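Ectoine dioxygenase (Sphingopyxis alaskensis, PDB 4MHR) catalyses the iron- and 2-oxoglutarate-dependent hydroxylation of L-ectoine to 5-hydroxyectoine, a compatible solute that helps organisms survive extreme osmotic stress. Local coordinates at residues E148-S153 / E223-L228; N75-P80 / L138-G143; A43-A48 / I55-I60. All blocks are in the same frame, centred on the assembly; numbering follows the deposited sequence.

All three contacts fix a helix against a β-strand on the periphery of the cupin fold, their centres 16 to 18 Å from that of the chain, and each is only partly buried. Interactions 2 and 3 reach the same seven-stranded antiparallel sheet, one at the inner strand 131-141, the other at the edge strand 54-57; interaction 1 uses the three-stranded sheet that carries the iron-ligand histidines. Interaction 2 buries 192 Å² through leucines packed on each other and on the base of a tyrosine, interaction 3 buries 162 Å² and adds a water bridge, and interaction 1 buries 119 Å² by setting one leucine against aromatic residues. No direct hydrogen bond crosses any of them.

Interaction 1. Residues E148-S153 / E223-L228; sequences EFYWHS and ESLAEL
Leu225 alone carries the helix side of this contact, lodging its two methyls against Tyr150 and Trp151 of strand 149-152. Just before it, Ser224 turns its hydroxyl back to Asp221 and its side chain rests on Met23, so the helix is also tied to the N-terminal strand 23-25. At Leu225, CG lies opposite the carbonyl carbon (chi1 -64°), and the branch reaches out toward the strand. Leu225 CD2 meets Trp151 CB at 3.8 Å. Leu225 CD1 lies 3.9 Å from Trp151 CD1, and its distance to Tyr150 OH is 3.8 Å. Both aromatic approaches are oblique. Trp151 CD1 in turn sits 4.0 Å above the plane of the Tyr150 ring, offset toward its rim, so the two aromatic side chains stand together beside the leucine.

Behind them is the small antiparallel sheet of the cupin fold and its iron site, a facial triad of two histidines and one carboxylate. His152, an iron ligand, points away from the helix; its ND1 donates to Tyr150 O at 2.9 Å with an angle of 154°, in the carbonyl plane. This bond helps to hold the imidazole's rotation and is consistent with NE2 serving as the metal ligand. Farther along the helix, Glu227 OE2 forms a salt bridge with Arg231.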
loop_
_atom_site.group_PDB
_atom_site.type_symbol
_atom_site.label_atom_id
_atom_site.label_comp_id
_atom_site.label_asym_id
_atom_site.label_seq_id
_atom_site.Cartn_x
_atom_site.Cartn_y
_atom_site.Cartn_z
ATOM N N GLU A 148 -15.069 2.307 -7.830
ATOM C CA GLU A 148 -14.647 2.774 -6.538
ATOM C C GLU A 148 -13.998 1.625 -5.688
ATOM O O GLU A 148 -14.174 0.455 -5.981
ATOM C CB GLU A 148 -15.800 3.384 -5.795
ATOM C CG GLU A 148 -16.736 2.459 -5.097
ATOM C CD GLU A 148 -17.483 1.530 -6.054
ATOM O OE1 GLU A 148 -17.606 1.788 -7.299
ATOM O OE2 GLU A 148 -17.937 0.516 -5.516
ATOM N N PHE A 149 -13.182 2.014 -4.707
ATOM C CA PHE A 149 -12.630 1.113 -3.706
ATOM C C PHE A 149 -13.013 1.649 -2.371
ATOM O O PHE A 149 -12.562 2.757 -1.937
ATOM C CB PHE A 149 -11.114 0.944 -3.968
ATOM C CG PHE A 149 -10.881 0.194 -5.236
ATOM C CD1 PHE A 149 -11.384 -1.135 -5.359
ATOM C CD2 PHE A 149 -10.356 0.815 -6.375
ATOM C CE1 PHE A 149 -11.295 -1.832 -6.566
ATOM C CE2 PHE A 149 -10.249 0.106 -7.586
ATOM C CZ PHE A 149 -10.715 -1.211 -7.674
ATOM N N TYR A 150 -13.879 0.920 -1.688
ATOM C CA TYR A 150 -14.502 1.497 -0.509
ATOM C C TYR A 150 -13.434 1.530 0.648
ATOM O O TYR A 150 -12.503 0.781 0.629
ATOM C CB TYR A 150 -15.700 0.687 -0.075
ATOM C CG TYR A 150 -16.559 1.374 0.918
ATOM C CD1 TYR A 150 -17.398 2.449 0.545
ATOM C CD2 TYR A 150 -16.576 0.969 2.268
ATOM C CE1 TYR A 150 -18.226 3.045 1.490
ATOM C CE2 TYR A 150 -17.359 1.616 3.203
ATOM C CZ TYR A 150 -18.216 2.631 2.800
ATOM O OH TYR A 150 -19.020 3.221 3.774
ATOM N N TRP A 151 -13.630 2.434 1.580
ATOM C CA TRP A 151 -12.785 2.654 2.753
ATOM C C TRP A 151 -12.389 1.363 3.458
ATOM O O TRP A 151 -13.256 0.541 3.790
ATOM C CB TRP A 151 -13.535 3.513 3.762
ATOM C CG TRP A 151 -13.919 4.857 3.254
ATOM C CD1 TRP A 151 -15.174 5.279 2.957
ATOM C CD2 TRP A 151 -13.049 5.975 2.987
ATOM N NE1 TRP A 151 -15.164 6.570 2.498
ATOM C CE2 TRP A 151 -13.876 7.050 2.547
ATOM C CE3 TRP A 151 -11.654 6.204 3.128
ATOM C CZ2 TRP A 151 -13.349 8.325 2.173
ATOM C CZ3 TRP A 151 -11.131 7.478 2.775
ATOM C CH2 TRP A 151 -11.994 8.526 2.309
ATOM N N HIS A 152 -11.091 1.242 3.730
ATOM C CA HIS A 152 -10.587 0.189 4.589
ATOM C C HIS A 152 -9.184 0.587 5.094
ATOM O O HIS A 152 -8.498 1.521 4.558
ATOM C CB HIS A 152 -10.497 -1.158 3.810
ATOM C CG HIS A 152 -9.615 -1.067 2.598
ATOM N ND1 HIS A 152 -9.924 -0.249 1.519
ATOM C CD2 HIS A 152 -8.382 -1.573 2.340
ATOM C CE1 HIS A 152 -8.952 -0.302 0.619
ATOM N NE2 HIS A 152 -8.004 -1.099 1.092
ATOM N N SER A 153 -8.828 -0.109 6.158
ATOM C CA SER A 153 -7.488 -0.165 6.697
ATOM C C SER A 153 -6.892 -1.489 6.251
ATOM O O SER A 153 -7.373 -2.525 6.611
ATOM C CB SER A 153 -7.528 -0.164 8.211
ATOM O OG SER A 153 -6.220 -0.632 8.711
ATOM N N GLU A 223 -20.830 5.313 10.725
ATOM C CA GLU A 223 -20.757 6.338 11.788
ATOM C C GLU A 223 -19.311 6.585 12.215
ATOM O O GLU A 223 -18.882 7.721 12.514
ATOM C CB GLU A 223 -21.562 5.841 13.007
ATOM C CG GLU A 223 -22.897 5.176 12.619
ATOM C CD GLU A 223 -22.860 3.628 12.433
ATOM O OE1 GLU A 223 -22.765 3.151 11.261
ATOM O OE2 GLU A 223 -22.977 2.878 13.452
ATOM N N SER A 224 -18.550 5.506 12.332
ATOM C CA SER A 224 -17.150 5.729 12.733
ATOM C C SER A 224 -16.382 6.419 11.587
ATOM O O SER A 224 -15.611 7.302 11.873
ATOM C CB SER A 224 -16.432 4.436 13.129
ATOM O OG SER A 224 -17.254 3.486 13.787
ATOM N N LEU A 225 -16.625 6.060 10.318
ATOM C CA LEU A 225 -16.016 6.793 9.186
ATOM C C LEU A 225 -16.396 8.279 9.166
ATOM O O LEU A 225 -15.502 9.109 9.003
ATOM C CB LEU A 225 -16.323 6.148 7.860
ATOM C CG LEU A 225 -15.768 4.755 7.619
ATOM C CD1 LEU A 225 -16.539 4.138 6.467
ATOM C CD2 LEU A 225 -14.255 4.749 7.312
ATOM N N ALA A 226 -17.682 8.618 9.424
ATOM C CA ALA A 226 -18.088 10.010 9.531
ATOM C C ALA A 226 -17.376 10.682 10.657
ATOM O O ALA A 226 -16.952 11.798 10.519
ATOM C CB ALA A 226 -19.651 10.195 9.674
ATOM N N GLU A 227 -17.215 9.999 11.790
ATOM C CA GLU A 227 -16.502 10.603 12.890
ATOM C C GLU A 227 -15.003 10.848 12.542
ATOM O O GLU A 227 -14.482 11.911 12.804
ATOM C CB GLU A 227 -16.676 9.730 14.136
ATOM C CG GLU A 227 -15.942 10.230 15.372
ATOM C CD GLU A 227 -16.311 11.655 15.789
ATOM O OE1 GLU A 227 -17.500 12.043 15.672
ATOM O OE2 GLU A 227 -15.397 12.387 16.257
ATOM N N LEU A 228 -14.317 9.859 11.972
ATOM C CA LEU A 228 -12.914 10.081 11.530
ATOM C C LEU A 228 -12.763 11.247 10.541
ATOM O O LEU A 228 -11.927 12.120 10.700
ATOM C CB LEU A 228 -12.361 8.773 10.935
ATOM C CG LEU A 228 -12.114 7.717 12.013
ATOM C CD1 LEU A 228 -11.783 6.437 11.325
ATOM C CD2 LEU A 228 -10.942 8.114 12.899
#

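Interaction 2. Residues N75-P80 / L138-G143; sequences NLLADP and LNYKPG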
loop_
_atom_site.group_PDB
_atom_site.type_symbol
_atom_site.label_atom_id
_atom_site.label_comp_id
_atom_site.label_asym_id
_atom_site.label_seq_id
_atom_site.Cartn_x
_atom_site.Cartn_y
_atom_site.Cartn_z
ATOM N N ASN A 75 3.546 -3.694 -20.750
ATOM C CA ASN A 75 3.827 -5.014 -21.310
ATOM C C ASN A 75 3.263 -6.101 -20.464
ATOM O O ASN A 75 2.788 -7.116 -20.981
ATOM C CB ASN A 75 5.333 -5.254 -21.433
ATOM C CG ASN A 75 5.949 -4.521 -22.584
ATOM O OD1 ASN A 75 5.267 -4.105 -23.525
ATOM N ND2 ASN A 75 7.263 -4.334 -22.513
ATOM N N LEU A 76 3.309 -5.929 -19.142
ATOM C CA LEU A 76 2.709 -6.928 -18.256
ATOM C C LEU A 76 1.186 -6.983 -18.420
ATOM O O LEU A 76 0.591 -8.058 -18.406
ATOM C CB LEU A 76 3.088 -6.662 -16.802
ATOM C CG LEU A 76 4.573 -6.911 -16.457
ATOM C CD1 LEU A 76 5.012 -6.120 -15.232
ATOM C CD2 LEU A 76 4.843 -8.377 -16.219
ATOM N N LEU A 77 0.566 -5.807 -18.535
ATOM C CA LEU A 77 -0.869 -5.715 -18.591
ATOM C C LEU A 77 -1.365 -6.215 -19.965
ATOM O O LEU A 77 -2.404 -6.860 -20.043
ATOM C CB LEU A 77 -1.354 -4.281 -18.356
ATOM C CG LEU A 77 -1.126 -3.813 -16.915
ATOM C CD1 LEU A 77 -1.371 -2.328 -16.763
ATOM C CD2 LEU A 77 -1.981 -4.633 -15.954
ATOM N N ALA A 78 -0.587 -5.939 -21.014
ATOM C CA ALA A 78 -1.010 -6.211 -22.386
ATOM C C ALA A 78 -0.752 -7.683 -22.691
ATOM O O ALA A 78 -1.408 -8.284 -23.572
ATOM C CB ALA A 78 -0.235 -5.299 -23.367
ATOM N N ASP A 79 0.183 -8.275 -21.949
ATOM C CA ASP A 79 0.649 -9.642 -22.275
ATOM C C ASP A 79 0.916 -10.523 -21.082
ATOM O O ASP A 79 2.065 -10.834 -20.780
ATOM C CB ASP A 79 1.935 -9.665 -23.109
ATOM C CG ASP A 79 2.392 -11.121 -23.410
ATOM O OD1 ASP A 79 1.509 -12.039 -23.313
ATOM O OD2 ASP A 79 3.607 -11.339 -23.730
ATOM N N PRO A 80 -0.136 -10.988 -20.482
ATOM C CA PRO A 80 -0.060 -11.667 -19.215
ATOM C C PRO A 80 0.376 -13.128 -19.267
ATOM O O PRO A 80 0.263 -13.815 -18.236
ATOM C CB PRO A 80 -1.518 -11.592 -18.716
ATOM C CG PRO A 80 -2.322 -11.577 -19.959
ATOM C CD PRO A 80 -1.526 -10.718 -20.896
ATOM N N LEU A 138 0.299 -4.880 -9.347
ATOM C CA LEU A 138 0.217 -3.915 -10.433
ATOM C C LEU A 138 -1.268 -3.737 -10.699
ATOM O O LEU A 138 -2.037 -4.714 -10.946
ATOM C CB LEU A 138 1.000 -4.326 -11.651
ATOM C CG LEU A 138 0.743 -3.471 -12.918
ATOM C CD1 LEU A 138 1.026 -2.006 -12.771
ATOM C CD2 LEU A 138 1.478 -4.031 -14.116
ATOM N N ASN A 139 -1.698 -2.493 -10.546
ATOM C CA ASN A 139 -3.109 -2.120 -10.705
ATOM C C ASN A 139 -3.355 -1.247 -11.920
ATOM O O ASN A 139 -2.566 -0.330 -12.196
ATOM C CB ASN A 139 -3.576 -1.338 -9.510
ATOM C CG ASN A 139 -3.443 -2.113 -8.235
ATOM O OD1 ASN A 139 -2.821 -1.667 -7.241
ATOM N ND2 ASN A 139 -4.026 -3.291 -8.238
ATOM N N TYR A 140 -4.483 -1.505 -12.581
ATOM C CA TYR A 140 -4.972 -0.721 -13.727
ATOM C C TYR A 140 -6.452 -0.504 -13.590
ATOM O O TYR A 140 -7.239 -1.457 -13.443
ATOM C CB TYR A 140 -4.743 -1.456 -14.985
ATOM C CG TYR A 140 -5.276 -0.730 -16.186
ATOM C CD1 TYR A 140 -6.550 -1.038 -16.734
ATOM C CD2 TYR A 140 -4.531 0.259 -16.767
ATOM C CE1 TYR A 140 -7.012 -0.362 -17.838
ATOM C CE2 TYR A 140 -4.993 0.947 -17.856
ATOM C CZ TYR A 140 -6.197 0.628 -18.392
ATOM O OH TYR A 140 -6.578 1.323 -19.478
ATOM N N LYS A 141 -6.845 0.751 -13.579
ATOM C CA LYS A 141 -8.258 1.133 -13.364
ATOM C C LYS A 141 -8.584 1.931 -14.632
ATOM O O LYS A 141 -8.032 3.043 -14.823
ATOM C CB LYS A 141 -8.393 2.006 -12.119
ATOM C CG LYS A 141 -9.665 2.858 -12.007
ATOM C CD LYS A 141 -9.496 4.037 -11.044
ATOM C CE LYS A 141 -10.752 4.297 -10.234
ATOM N NZ LYS A 141 -10.401 4.858 -8.892
ATOM N N PRO A 142 -9.383 1.345 -15.527
ATOM C CA PRO A 142 -9.634 2.048 -16.786
ATOM C C PRO A 142 -10.420 3.343 -16.627
ATOM O O PRO A 142 -11.120 3.546 -15.657
ATOM C CB PRO A 142 -10.517 1.066 -17.557
ATOM C CG PRO A 142 -11.282 0.366 -16.463
ATOM C CD PRO A 142 -10.238 0.142 -15.408
ATOM N N GLY A 143 -10.321 4.160 -17.643
ATOM C CA GLY A 143 -11.213 5.284 -17.816
ATOM C C GLY A 143 -12.631 4.822 -18.029
ATOM O O GLY A 143 -12.862 3.638 -18.323
#
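Leu77 and Leu138 reach toward each other tip to tip, the helix residue meeting the strand residue. Leu138 CD2 lies 3.8 Å from Leu77 CG and 4.0 Å from Leu77 CD2, so one methyl sits against the fork of its partner. Leu138 gets there with CG anti to the backbone N (chi1 169°). The same methyl also meets Leu76 CB, at 4.1 Å, which brings a second residue of the helix onto it. The other branch of Leu77 turns to Tyr140: CD1 is 3.9 Å from Tyr140 CB and 4.1 Å from Tyr140 CD2, crossing the aromatic side chain obliquely near its root. With an alanine in place of Leu77, a gap is likely to open beside Leu138 CD2, and Tyr140 CB would lose the contact with CD1.

The alternation of strand 131-141 sends Leu138 and Tyr140 to the helix, while Lys141, a 2-oxoglutarate-binding residue, takes no part and hydrogen-bonds through NZ to the backbone of Gly184 and Asn256. Helix 63-78 thus ends against the large cupin sheet, where Leu77 also touches Ile100 of strand 97-101, and strand 131-141 is flanked by strands 97-101 and 264-273.

Interaction 3. Residues A43-A48 / I55-I60; sequences ARQAAA and IVLEDI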
loop_
_atom_site.group_PDB
_atom_site.type_symbol
_atom_site.label_atom_id
_atom_site.label_comp_id
_atom_site.label_asym_id
_atom_site.label_seq_id
_atom_site.Cartn_x
_atom_site.Cartn_y
_atom_site.Cartn_z
ATOM N N ALA A 43 13.804 15.451 8.872
ATOM C CA ALA A 43 13.193 15.283 10.183
ATOM C C ALA A 43 11.712 15.661 10.054
ATOM O O ALA A 43 10.810 14.983 10.575
ATOM C CB ALA A 43 13.909 16.128 11.222
ATOM N N ARG A 44 11.444 16.626 9.209
ATOM C CA ARG A 44 10.052 16.966 8.945
ATOM C C ARG A 44 9.237 15.903 8.201
ATOM O O ARG A 44 8.064 15.736 8.503
ATOM C CB ARG A 44 9.935 18.306 8.241
ATOM C CG ARG A 44 10.056 19.474 9.255
ATOM C CD ARG A 44 10.441 20.798 8.566
ATOM N NE ARG A 44 9.641 21.071 7.346
ATOM C CZ ARG A 44 10.060 21.701 6.230
ATOM N NH1 ARG A 44 11.307 22.154 6.096
ATOM N NH2 ARG A 44 9.204 21.878 5.221
ATOM N N GLN A 45 9.807 15.301 7.168
ATOM C CA GLN A 45 9.150 14.194 6.527
ATOM C C GLN A 45 8.793 13.106 7.508
ATOM O O GLN A 45 7.741 12.515 7.389
ATOM C CB GLN A 45 9.965 13.654 5.339
ATOM C CG GLN A 45 9.994 14.585 4.119
ATOM C CD GLN A 45 11.002 14.080 3.068
ATOM O OE1 GLN A 45 12.123 13.806 3.388
ATOM N NE2 GLN A 45 10.542 13.857 1.855
ATOM N N ALA A 46 9.709 12.767 8.418
ATOM C CA ALA A 46 9.525 11.680 9.370
ATOM C C ALA A 46 8.323 12.085 10.311
ATOM O O ALA A 46 7.413 11.260 10.578
ATOM C CB ALA A 46 10.794 11.474 10.205
ATOM N N ALA A 47 8.313 13.356 10.760
ATOM C CA ALA A 47 7.214 13.900 11.624
ATOM C C ALA A 47 5.885 13.941 10.922
ATOM O O ALA A 47 4.878 13.580 11.515
ATOM C CB ALA A 47 7.564 15.265 12.199
ATOM N N ALA A 48 5.878 14.335 9.661
ATOM C CA ALA A 48 4.677 14.279 8.836
ATOM C C ALA A 48 4.101 12.839 8.691
ATOM O O ALA A 48 2.869 12.648 8.772
ATOM C CB ALA A 48 4.938 14.868 7.476
ATOM N N ILE A 55 3.253 10.160 3.433
ATOM C CA ILE A 55 4.018 11.230 2.816
ATOM C C ILE A 55 4.061 10.962 1.300
ATOM O O ILE A 55 3.771 9.852 0.824
ATOM C CB ILE A 55 5.460 11.384 3.349
ATOM C CG1 ILE A 55 6.259 10.122 3.152
ATOM C CG2 ILE A 55 5.457 11.880 4.820
ATOM C CD1 ILE A 55 7.670 10.303 3.610
ATOM N N VAL A 56 4.416 11.987 0.558
ATOM C CA VAL A 56 4.538 11.916 -0.910
ATOM C C VAL A 56 5.994 12.232 -1.275
ATOM O O VAL A 56 6.520 13.262 -0.828
ATOM C CB VAL A 56 3.579 12.908 -1.564
ATOM C CG1 VAL A 56 3.666 12.879 -3.102
ATOM C CG2 VAL A 56 2.153 12.628 -1.094
ATOM N N LEU A 57 6.646 11.336 -2.024
ATOM C CA LEU A 57 8.001 11.589 -2.573
ATOM C C LEU A 57 7.849 11.931 -4.020
ATOM O O LEU A 57 7.232 11.144 -4.771
ATOM C CB LEU A 57 8.840 10.322 -2.467
ATOM C CG LEU A 57 8.896 9.789 -1.070
ATOM C CD1 LEU A 57 9.688 8.507 -1.036
ATOM C CD2 LEU A 57 9.523 10.844 -0.173
ATOM N N GLU A 58 8.329 13.104 -4.424
ATOM C CA GLU A 58 8.261 13.513 -5.840
ATOM C C GLU A 58 9.671 13.652 -6.463
ATOM O O GLU A 58 10.662 13.861 -5.727
ATOM C CB GLU A 58 7.588 14.867 -5.949
ATOM C CG GLU A 58 6.255 14.987 -5.252
ATOM C CD GLU A 58 5.823 16.447 -5.122
ATOM O OE1 GLU A 58 5.946 17.058 -4.040
ATOM O OE2 GLU A 58 5.387 16.992 -6.116
ATOM N N ASP A 59 9.751 13.459 -7.791
ATOM C CA ASP A 59 10.993 13.642 -8.546
ATOM C C ASP A 59 12.123 12.807 -8.039
ATOM O O ASP A 59 13.235 13.253 -8.027
ATOM C CB ASP A 59 11.423 15.108 -8.519
ATOM C CG ASP A 59 10.348 16.008 -9.032
ATOM O OD1 ASP A 59 9.767 15.685 -10.087
ATOM O OD2 ASP A 59 10.012 16.983 -8.329
ATOM N N ILE A 60 11.853 11.603 -7.558
ATOM C CA ILE A 60 12.947 10.752 -7.170
ATOM C C ILE A 60 13.494 9.840 -8.271
ATOM O O ILE A 60 14.566 9.277 -8.086
ATOM C CB ILE A 60 12.601 9.914 -5.939
ATOM C CG1 ILE A 60 11.371 9.067 -6.171
ATOM C CG2 ILE A 60 12.413 10.797 -4.714
ATOM C CD1 ILE A 60 11.331 7.926 -5.163
HETATM O O HOH W 1 7.633 14.324 1.568
#
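Ile55 CG2 is the methyl on which the helix and strand meet: it lies 3.5 Å from Gln45 O and 4.0 Å from Ala48 CB, touching one turn of the helix at both its backbone and its side-chain surface. CG1 occupies the crowded position between the backbone N and the carbonyl carbon (chi1 59°), which leaves CG2 opposite the carbonyl carbon and facing the helix. Along the same strand, Leu57 CD2 approaches Gln45 NE2 at 3.8 Å, the two side chains crossing at about a right angle, a van der Waals contact and not a polar one.

The polar link is indirect. Gln45 NE2 donates to a water at 3.0 Å, and that water donates to Val56 O at 2.8 Å, so the backbone carbonyl between the two strand hydrophobes is joined to the helix through a single solvent molecule. The fold here is a helix followed directly by a strand of the sheet; the axes of helix segment 43-48 and strand segment 55-57 come within 9.2 Å, with N-to-C directions 137° apart, about midway between perpendicular and antiparallel. Strand 54-57 is an outermost strand of the seven-stranded antiparallel sheet of the cupin fold, and helix 43-52 packs across it obliquely.

In the second shell, Gln45 OE1 accepts a hydrogen bond from Ser42 N, just before the helix. With one end held there and the chain extended beyond CG, the amide is placed to present NE2 to the water. On the strand side, Ile55 and Leu57 are held by backbone bonds to Leu246 and Val244, and Leu57 rests on Leu246; beyond the helix, Ala46 touches Trp35 as well as Phe125 of helix 117-127.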